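Local coordinates for protein mannan endo-1,6-alpha-mannosidase (Chaetomium thermophilum, PDB 6RY0) that probably acts on alpha-1,6-mannosidic linkages and is linked to the transfer of GPI-anchored glycoproteins into the fungal cell wall, at residues Asp46-Tyr51 against Asn99-Glu104; Arg329-Val334 against Pro347-Ser352; Glu354-Gln359 against Met393-Ala398. All blocks are in the same frame, centred on the assembly; numbering follows the deposited sequence.

Interaction 1: Asp46-Tyr51 against Asn99-Glu104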
loop_
_atom_site.group_PDB
_atom_site.type_symbol
_atom_site.label_atom_id
_atom_site.label_comp_id
_atom_site.label_asym_id
_atom_site.label_seq_id
_atom_site.Cartn_x
_atom_site.Cartn_y
_atom_site.Cartn_z
ATOM N N ASP A 46 9.183 -7.628 -16.444
ATOM C CA ASP A 46 9.544 -6.260 -16.779
ATOM C C ASP A 46 9.683 -5.387 -15.553
ATOM O O ASP A 46 10.566 -4.535 -15.516
ATOM C CB ASP A 46 8.549 -5.645 -17.753
ATOM C CG ASP A 46 8.839 -5.995 -19.203
ATOM O OD1 ASP A 46 9.850 -6.687 -19.460
ATOM O OD2 ASP A 46 8.056 -5.547 -20.097
ATOM N N MET A 47 8.866 -5.575 -14.527
ATOM C CA MET A 47 9.025 -4.796 -13.310
ATOM C C MET A 47 10.349 -5.169 -12.614
ATOM O O MET A 47 11.054 -4.310 -12.102
ATOM C CB MET A 47 7.820 -5.033 -12.392
ATOM C CG MET A 47 7.879 -4.406 -11.017
ATOM S SD MET A 47 7.949 -2.629 -11.084
ATOM C CE MET A 47 8.726 -2.211 -9.540
ATOM N N MET A 48 10.692 -6.447 -12.618
ATOM C CA MET A 48 11.887 -6.898 -11.924
ATOM C C MET A 48 13.143 -6.346 -12.590
ATOM O O MET A 48 14.151 -6.193 -11.911
ATOM C CB MET A 48 11.922 -8.425 -11.829
ATOM C CG MET A 48 12.986 -9.051 -10.934
ATOM S SD MET A 48 12.771 -8.512 -9.212
ATOM C CE MET A 48 11.437 -9.227 -8.338
ATOM N N LEU A 49 13.103 -6.010 -13.884
ATOM C CA LEU A 49 14.261 -5.421 -14.543
ATOM C C LEU A 49 14.692 -4.108 -13.866
ATOM O O LEU A 49 15.858 -3.716 -13.954
ATOM C CB LEU A 49 14.001 -5.149 -16.019
ATOM C CG LEU A 49 13.807 -6.386 -16.889
ATOM C CD1 LEU A 49 13.408 -5.931 -18.306
ATOM C CD2 LEU A 49 15.059 -7.239 -16.943
ATOM N N PHE A 50 13.760 -3.385 -13.230
ATOM C CA PHE A 50 14.134 -2.151 -12.551
ATOM C C PHE A 50 14.950 -2.397 -11.286
ATOM O O PHE A 50 15.632 -1.494 -10.806
ATOM C CB PHE A 50 12.877 -1.362 -12.176
ATOM C CG PHE A 50 12.137 -0.802 -13.356
ATOM C CD1 PHE A 50 12.496 0.409 -13.917
ATOM C CD2 PHE A 50 11.052 -1.457 -13.873
ATOM C CE1 PHE A 50 11.807 0.924 -15.000
ATOM C CE2 PHE A 50 10.373 -0.949 -14.971
ATOM C CZ PHE A 50 10.755 0.240 -15.536
ATOM N N TYR A 51 14.780 -3.563 -10.699
ATOM C CA TYR A 51 15.289 -3.898 -9.380
ATOM C C TYR A 51 16.661 -4.551 -9.494
ATOM O O TYR A 51 16.817 -5.531 -10.198
ATOM C CB TYR A 51 14.320 -4.846 -8.699
ATOM C CG TYR A 51 14.778 -5.314 -7.349
ATOM C CD1 TYR A 51 14.753 -4.472 -6.250
ATOM C CD2 TYR A 51 15.202 -6.625 -7.151
ATOM C CE1 TYR A 51 15.170 -4.914 -4.995
ATOM C CE2 TYR A 51 15.617 -7.072 -5.911
ATOM C CZ TYR A 51 15.600 -6.213 -4.833
ATOM O OH TYR A 51 15.977 -6.608 -3.586
ATOM N N ASN A 99 10.047 -15.351 -5.243
ATOM C CA ASN A 99 9.856 -15.392 -3.792
ATOM C C ASN A 99 11.160 -15.232 -3.009
ATOM O O ASN A 99 11.186 -14.542 -1.989
ATOM C CB ASN A 99 9.125 -16.656 -3.347
ATOM C CG ASN A 99 7.657 -16.645 -3.702
ATOM O OD1 ASN A 99 7.134 -15.701 -4.275
ATOM N ND2 ASN A 99 6.980 -17.731 -3.350
ATOM N N HIS A 100 12.243 -15.845 -3.461
ATOM C CA HIS A 100 13.515 -15.737 -2.741
ATOM C C HIS A 100 14.031 -14.309 -2.729
ATOM O O HIS A 100 14.523 -13.813 -1.713
ATOM C CB HIS A 100 14.561 -16.727 -3.309
ATOM C CG HIS A 100 15.030 -16.441 -4.712
ATOM N ND1 HIS A 100 14.258 -16.655 -5.839
ATOM C CD2 HIS A 100 16.245 -16.043 -5.168
ATOM C CE1 HIS A 100 14.962 -16.356 -6.920
ATOM N NE2 HIS A 100 16.176 -16.002 -6.540
ATOM N N VAL A 101 13.933 -13.649 -3.874
ATOM C CA VAL A 101 14.382 -12.271 -3.999
ATOM C C VAL A 101 13.582 -11.351 -3.073
ATOM O O VAL A 101 14.122 -10.445 -2.431
ATOM C CB VAL A 101 14.220 -11.808 -5.503
ATOM C CG1 VAL A 101 14.454 -10.332 -5.663
ATOM C CG2 VAL A 101 15.123 -12.618 -6.421
ATOM N N ILE A 102 12.280 -11.590 -3.012
ATOM C CA ILE A 102 11.389 -10.782 -2.205
ATOM C C ILE A 102 11.612 -11.034 -0.719
ATOM O O ILE A 102 11.660 -10.083 0.064
ATOM C CB ILE A 102 9.942 -11.025 -2.659
ATOM C CG1 ILE A 102 9.774 -10.635 -4.137
ATOM C CG2 ILE A 102 8.951 -10.313 -1.736
ATOM C CD1 ILE A 102 10.060 -9.198 -4.497
ATOM N N MET A 103 11.790 -12.286 -0.327
ATOM C CA MET A 103 12.080 -12.554 1.074
ATOM C C MET A 103 13.372 -11.841 1.461
ATOM O O MET A 103 13.423 -11.214 2.536
ATOM C CB MET A 103 12.183 -14.056 1.361
ATOM C CG MET A 103 12.506 -14.345 2.808
ATOM S SD MET A 103 12.860 -16.055 3.141
ATOM C CE MET A 103 11.254 -16.793 2.819
ATOM N N GLU A 104 14.404 -11.919 0.631
ATOM C CA GLU A 104 15.675 -11.260 0.930
ATOM C C GLU A 104 15.490 -9.754 1.100
ATOM O O GLU A 104 16.030 -9.139 2.035
ATOM C CB GLU A 104 16.716 -11.548 -0.152
ATOM C CG GLU A 104 18.075 -10.854 -0.013
ATOM C CD GLU A 104 18.971 -10.966 -1.259
ATOM O OE1 GLU A 104 18.581 -10.603 -2.398
ATOM O OE2 GLU A 104 20.118 -11.378 -1.063
HETATM O O HOH W 1 16.468 -9.128 -3.154
#
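Val101 lays its CG1 methyl against the Tyr51 ring, approaching obliquely, nearest CE2 (3.5 Å) and next CD2 (4.1 Å). With CG1 anti to the backbone N (chi1 171°), this branch is the one that faces the 46-51 segment. Val101 CG1 also lies 4.2 Å from Met48 CE, and the tyrosine ring and the thioether end thus share one valine branch. The carbonyl of Val101 turns to a different partner: its O accepts a 2.8 Å hydrogen bond from a water. One residue on, Ile102 brings only the end of its chain, CD1, to 4.1 Å from Met48 CE; the methionine, bent at chi2 and chi3, curls to meet it. Glu104 completes the polar side: its OE1 accepts a hydrogen bond from the same water, 2.7 Å from the water oxygen. That water in turn accepts from Tyr51 OH at 2.6 Å, lying in the plane of the ring, so three bonds grip it between the two segments. Tyr51 OH has a further hydrogen-bond partner in Gly61 N. Helix 76-93 bridges the ends of helices 33-48 and 99-108, with Met82 touching Met48 and Tyr86 touching Ile102.

Interaction 2: Arg329-Val334 against Pro347-Ser352; sequences RWMAVV and PVLRTS
Leu349 reaches across to Met331 and Ala332 inside a helical hairpin, helices 323-337 and 342-358, which follow one another in the chain and run in roughly opposite directions. Family 76 enzymes are built on an (alpha/alpha)6 barrel, and paired helices of this sort are its building material.

The contact between the segments is apolar and rests largely on one leucine. CD1 of Leu349 approaches the turn of backbone at Met331 and Ala332, 4.1 Å from Met331 CB and 4.2 Å from Ala332 CB. Its sister methyl, Leu349 CD2, sits alongside the methionine, 4.4 Å from Met331 SD. The leucine gets there by extension: CD1 is anti to CA (chi2 -175°), which places that methyl at the far end of the side chain. Met331 meets Leu349 CD1 through its CB, its chain being extended at chi2 and bent at chi3. The closest pair of CA atoms, Ala332 and Leu349, is 7.9 Å apart.

Polar ties run to other parts of the chain. Ser352 OG bonds His328 NE2, just ahead of the 329-334 segment, and Arg329 makes a salt bridge to Asp88. Phe299 touches both Met331 and Leu349, adding an aromatic neighbour to the apolar group.

The tightest approach of all involves backbone: Leu349 CD1 lies 3.8 Å from Ala332 N, a van der Waals contact of methyl with main chain.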
loop_
_atom_site.group_PDB
_atom_site.type_symbol
_atom_site.label_atom_id
_atom_site.label_comp_id
_atom_site.label_asym_id
_atom_site.label_seq_id
_atom_site.Cartn_x
_atom_site.Cartn_y
_atom_site.Cartn_z
ATOM N N ARG A 329 -5.154 -3.590 -6.207
ATOM C CA ARG A 329 -4.899 -4.755 -5.342
ATOM C C ARG A 329 -5.770 -4.722 -4.100
ATOM O O ARG A 329 -6.281 -5.762 -3.664
ATOM C CB ARG A 329 -3.402 -4.823 -4.944
ATOM C CG ARG A 329 -2.509 -5.335 -6.012
ATOM C CD ARG A 329 -1.004 -5.046 -5.712
ATOM N NE ARG A 329 -0.666 -5.497 -4.419
ATOM C CZ ARG A 329 -0.038 -4.783 -3.497
ATOM N NH1 ARG A 329 0.445 -3.558 -3.701
ATOM N NH2 ARG A 329 0.111 -5.324 -2.270
ATOM N N TRP A 330 -5.897 -3.547 -3.499
ATOM C CA TRP A 330 -6.660 -3.405 -2.264
ATOM C C TRP A 330 -8.152 -3.575 -2.527
ATOM O O TRP A 330 -8.846 -4.268 -1.769
ATOM C CB TRP A 330 -6.379 -2.068 -1.610
ATOM C CG TRP A 330 -4.992 -1.907 -1.092
ATOM C CD1 TRP A 330 -4.085 -2.870 -0.816
ATOM C CD2 TRP A 330 -4.355 -0.656 -0.812
ATOM N NE1 TRP A 330 -2.903 -2.281 -0.398
ATOM C CE2 TRP A 330 -3.058 -0.921 -0.387
ATOM C CE3 TRP A 330 -4.767 0.669 -0.910
ATOM C CZ2 TRP A 330 -2.175 0.077 -0.018
ATOM C CZ3 TRP A 330 -3.881 1.670 -0.584
ATOM C CH2 TRP A 330 -2.605 1.361 -0.122
ATOM N N MET A 331 -8.666 -2.962 -3.590
ATOM C CA MET A 331 -10.088 -3.131 -3.914
ATOM C C MET A 331 -10.426 -4.580 -4.244
ATOM O O MET A 331 -11.495 -5.070 -3.895
ATOM C CB MET A 331 -10.530 -2.194 -5.024
ATOM C CG MET A 331 -10.566 -0.727 -4.580
ATOM S SD MET A 331 -11.111 0.431 -5.849
ATOM C CE MET A 331 -12.862 0.093 -5.874
ATOM N N ALA A 332 -9.512 -5.286 -4.893
ATOM C CA ALA A 332 -9.734 -6.690 -5.167
ATOM C C ALA A 332 -9.898 -7.475 -3.866
ATOM O O ALA A 332 -10.812 -8.298 -3.716
ATOM C CB ALA A 332 -8.640 -7.251 -6.046
ATOM N N VAL A 333 -9.029 -7.231 -2.886
ATOM C CA VAL A 333 -9.147 -7.919 -1.595
ATOM C C VAL A 333 -10.459 -7.554 -0.883
ATOM O O VAL A 333 -11.075 -8.418 -0.248
ATOM C CB VAL A 333 -7.908 -7.651 -0.716
ATOM C CG1 VAL A 333 -8.142 -8.086 0.726
ATOM C CG2 VAL A 333 -6.724 -8.361 -1.306
ATOM N N VAL A 334 -10.913 -6.299 -1.013
ATOM C CA VAL A 334 -12.182 -5.900 -0.438
ATOM C C VAL A 334 -13.306 -6.828 -0.913
ATOM O O VAL A 334 -14.202 -7.152 -0.150
ATOM C CB VAL A 334 -12.475 -4.427 -0.731
ATOM C CG1 VAL A 334 -13.922 -4.045 -0.435
ATOM C CG2 VAL A 334 -11.504 -3.541 0.039
ATOM N N PRO A 347 -16.208 -5.468 -11.950
ATOM C CA PRO A 347 -16.347 -5.012 -13.349
ATOM C C PRO A 347 -15.563 -3.750 -13.642
ATOM O O PRO A 347 -15.087 -3.554 -14.770
ATOM C CB PRO A 347 -17.859 -4.805 -13.494
ATOM C CG PRO A 347 -18.446 -5.710 -12.469
ATOM C CD PRO A 347 -17.512 -5.630 -11.297
ATOM N N VAL A 348 -15.427 -2.857 -12.654
ATOM C CA VAL A 348 -14.712 -1.616 -12.831
ATOM C C VAL A 348 -13.186 -1.858 -12.816
ATOM O O VAL A 348 -12.432 -1.270 -13.591
ATOM C CB VAL A 348 -15.195 -0.656 -11.718
ATOM C CG1 VAL A 348 -14.499 0.648 -11.803
ATOM C CG2 VAL A 348 -16.740 -0.493 -11.769
ATOM N N LEU A 349 -12.720 -2.753 -11.944
ATOM C CA LEU A 349 -11.313 -3.124 -12.014
ATOM C C LEU A 349 -11.001 -3.755 -13.369
ATOM O O LEU A 349 -9.901 -3.564 -13.903
ATOM C CB LEU A 349 -10.893 -4.029 -10.871
ATOM C CG LEU A 349 -11.039 -3.431 -9.471
ATOM C CD1 LEU A 349 -10.479 -4.397 -8.450
ATOM C CD2 LEU A 349 -10.398 -2.047 -9.361
ATOM N N ARG A 350 -11.931 -4.518 -13.915
ATOM C CA ARG A 350 -11.684 -5.110 -15.222
ATOM C C ARG A 350 -11.526 -4.045 -16.305
ATOM O O ARG A 350 -10.580 -4.125 -17.107
ATOM C CB ARG A 350 -12.813 -6.082 -15.573
ATOM C CG ARG A 350 -12.827 -6.564 -16.990
ATOM C CD ARG A 350 -11.710 -7.525 -17.229
ATOM N NE ARG A 350 -11.547 -7.730 -18.670
ATOM C CZ ARG A 350 -10.800 -8.679 -19.188
ATOM N NH1 ARG A 350 -10.218 -9.569 -18.375
ATOM N NH2 ARG A 350 -10.641 -8.725 -20.500
ATOM N N THR A 351 -12.436 -3.074 -16.396
ATOM C CA THR A 351 -12.275 -2.057 -17.413
ATOM C C THR A 351 -11.007 -1.228 -17.185
ATOM O O THR A 351 -10.351 -0.787 -18.131
ATOM C CB THR A 351 -13.509 -1.150 -17.553
ATOM O OG1 THR A 351 -13.916 -0.687 -16.260
ATOM C CG2 THR A 351 -14.660 -1.934 -18.166
ATOM N N SER A 352 -10.634 -1.013 -15.925
ATOM C CA SER A 352 -9.445 -0.234 -15.625
ATOM C C SER A 352 -8.200 -1.014 -16.059
ATOM O O SER A 352 -7.285 -0.431 -16.663
ATOM C CB SER A 352 -9.448 0.128 -14.141
ATOM O OG SER A 352 -8.386 0.965 -13.794
#

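Interaction 3: Glu354-Gln359 against Met393-Ala398; sequences EAAVKQ and MSVLAA
Val395 is the side chain to follow, because all three partners on the 354-359 segment meet it. Its CB points toward that segment and splits into two methyls with separate jobs. CG2, anti to the carbonyl carbon, is set against Ala356, with 4.2 Å between Val395 CG2 and Ala356 CB. Val395 CG2 also lies 4.3 Å from Gln359 NE2, in simple van der Waals contact with the amide end. Val395 CG1, anti to the backbone N (chi1 -180°), goes to the neighbouring residue and stands 4.4 Å from Val357 CG1, a looser methyl-to-methyl approach. Across from the valine, Ala356 offers nothing beyond CB, and the helices come close: the two CA atoms, of Ala356 and Val395, are 6.0 Å apart.

The amide that touches CG2 is itself held: Gln359 bends back on its own segment, and its NE2 donates a 2.8 Å hydrogen bond to Ala356 O, with an N-H...O angle of 156°. The donor arrives on a lone pair in the carbonyl plane, while the oxygen is tilted 16° out of the glutamine's amide plane. That bond gives this buried NE2 an acceptor and helps hold the amide, whose OE1 also receives a weak hydrogen bond from Gly370 N. Trp373 adjoins Ala356, Gln359 and Val395 alike.

This is close helix-to-helix packing, here between helices 342-358 and 389-401, in a protein of glycosyl hydrolase family 76, whose members have an (alpha/alpha)6 barrel.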
loop_
_atom_site.group_PDB
_atom_site.type_symbol
_atom_site.label_atom_id
_atom_site.label_comp_id
_atom_site.label_asym_id
_atom_site.label_seq_id
_atom_site.Cartn_x
_atom_site.Cartn_y
_atom_site.Cartn_z
ATOM N N GLU A 354 -8.113 -3.327 -18.390
ATOM C CA GLU A 354 -8.108 -3.320 -19.849
ATOM C C GLU A 354 -7.419 -2.088 -20.362
ATOM O O GLU A 354 -6.633 -2.165 -21.307
ATOM C CB GLU A 354 -9.533 -3.397 -20.407
ATOM C CG GLU A 354 -10.182 -4.720 -20.238
ATOM C CD GLU A 354 -11.603 -4.789 -20.743
ATOM O OE1 GLU A 354 -12.116 -3.769 -21.258
ATOM O OE2 GLU A 354 -12.221 -5.871 -20.627
ATOM N N ALA A 355 -7.707 -0.931 -19.785
ATOM C CA ALA A 355 -7.061 0.298 -20.207
ATOM C C ALA A 355 -5.577 0.257 -19.887
ATOM O O ALA A 355 -4.733 0.702 -20.681
ATOM C CB ALA A 355 -7.741 1.490 -19.566
ATOM N N ALA A 356 -5.212 -0.281 -18.737
ATOM C CA ALA A 356 -3.794 -0.409 -18.379
ATOM C C ALA A 356 -3.046 -1.169 -19.478
ATOM O O ALA A 356 -2.021 -0.721 -19.974
ATOM C CB ALA A 356 -3.652 -1.127 -17.049
ATOM N N VAL A 357 -3.545 -2.328 -19.864
ATOM C CA VAL A 357 -2.790 -3.120 -20.847
ATOM C C VAL A 357 -2.883 -2.521 -22.247
ATOM O O VAL A 357 -1.950 -2.668 -23.029
ATOM C CB VAL A 357 -3.128 -4.598 -20.870
ATOM C CG1 VAL A 357 -2.728 -5.272 -19.567
ATOM C CG2 VAL A 357 -4.550 -4.890 -21.222
ATOM N N LYS A 358 -3.959 -1.816 -22.579
ATOM C CA LYS A 358 -4.078 -1.218 -23.920
ATOM C C LYS A 358 -2.936 -0.252 -24.209
ATOM O O LYS A 358 -2.531 -0.130 -25.367
ATOM C CB LYS A 358 -5.422 -0.522 -24.065
ATOM C CG LYS A 358 -5.618 0.185 -25.379
ATOM C CD LYS A 358 -6.000 -0.772 -26.458
ATOM C CE LYS A 358 -6.298 -0.043 -27.764
ATOM N NZ LYS A 358 -6.516 -1.006 -28.870
ATOM N N GLN A 359 -2.410 0.432 -23.178
ATOM C CA GLN A 359 -1.342 1.377 -23.376
ATOM C C GLN A 359 0.035 0.828 -23.067
ATOM O O GLN A 359 1.018 1.558 -23.213
ATOM C CB GLN A 359 -1.610 2.717 -22.673
ATOM C CG GLN A 359 -1.756 2.647 -21.159
ATOM C CD GLN A 359 -0.426 2.538 -20.424
ATOM O OE1 GLN A 359 0.464 3.387 -20.574
ATOM N NE2 GLN A 359 -0.280 1.499 -19.627
ATOM N N MET A 393 4.865 -1.282 -11.924
ATOM C CA MET A 393 4.320 -1.893 -10.710
ATOM C C MET A 393 2.788 -1.828 -10.719
ATOM O O MET A 393 2.107 -2.784 -10.335
ATOM C CB MET A 393 4.878 -1.161 -9.485
ATOM C CG MET A 393 4.641 -1.910 -8.160
ATOM S SD MET A 393 5.055 -0.981 -6.669
ATOM C CE MET A 393 6.724 -0.494 -7.042
ATOM N N SER A 394 2.258 -0.678 -11.146
ATOM C CA SER A 394 0.825 -0.494 -11.170
ATOM C C SER A 394 0.130 -1.397 -12.169
ATOM O O SER A 394 -0.948 -1.924 -11.855
ATOM C CB SER A 394 0.474 0.979 -11.394
ATOM O OG SER A 394 0.815 1.731 -10.246
ATOM N N VAL A 395 0.703 -1.591 -13.362
ATOM C CA VAL A 395 0.077 -2.500 -14.306
ATOM C C VAL A 395 0.187 -3.948 -13.815
ATOM O O VAL A 395 -0.768 -4.712 -13.928
ATOM C CB VAL A 395 0.631 -2.344 -15.724
ATOM C CG1 VAL A 395 -0.069 -3.314 -16.671
ATOM C CG2 VAL A 395 0.449 -0.901 -16.189
ATOM N N LEU A 396 1.343 -4.329 -13.271
ATOM C CA LEU A 396 1.487 -5.656 -12.685
ATOM C C LEU A 396 0.395 -5.918 -11.639
ATOM O O LEU A 396 -0.239 -6.979 -11.625
ATOM C CB LEU A 396 2.870 -5.818 -12.076
ATOM C CG LEU A 396 3.114 -7.099 -11.260
ATOM C CD1 LEU A 396 2.944 -8.328 -12.107
ATOM C CD2 LEU A 396 4.507 -7.054 -10.659
ATOM N N ALA A 397 0.180 -4.947 -10.757
ATOM C CA ALA A 397 -0.837 -5.057 -9.725
ATOM C C ALA A 397 -2.235 -5.216 -10.318
ATOM O O ALA A 397 -3.012 -6.071 -9.897
ATOM C CB ALA A 397 -0.777 -3.805 -8.847
ATOM N N ALA A 398 -2.560 -4.390 -11.303
ATOM C CA ALA A 398 -3.896 -4.423 -11.896
ATOM C C ALA A 398 -4.159 -5.738 -12.605
ATOM O O ALA A 398 -5.243 -6.312 -12.488
ATOM C CB ALA A 398 -4.087 -3.245 -12.853
#

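Interactions 2 and 3 share helix 342-358: its middle faces helix 323-337, its end faces helix 389-401. All their touching residues are buried, and their side chains meet mainly through apolar contacts, with a glutamine amide joining in interaction 3. The two adjoin where Arg329 CD comes within 3.4 Å of Ala397 CB. Interaction 1 is buried too, yet Met48 remains partly exposed and the contact relies on a bridging water as well as methyl packing. It holds different helices, but Met47 CB lies 4.3 Å from Leu396 CD2, bringing its first segment against interaction 3. Interactions 1 and 2 do not touch, their nearest atoms being about 10 Å apart.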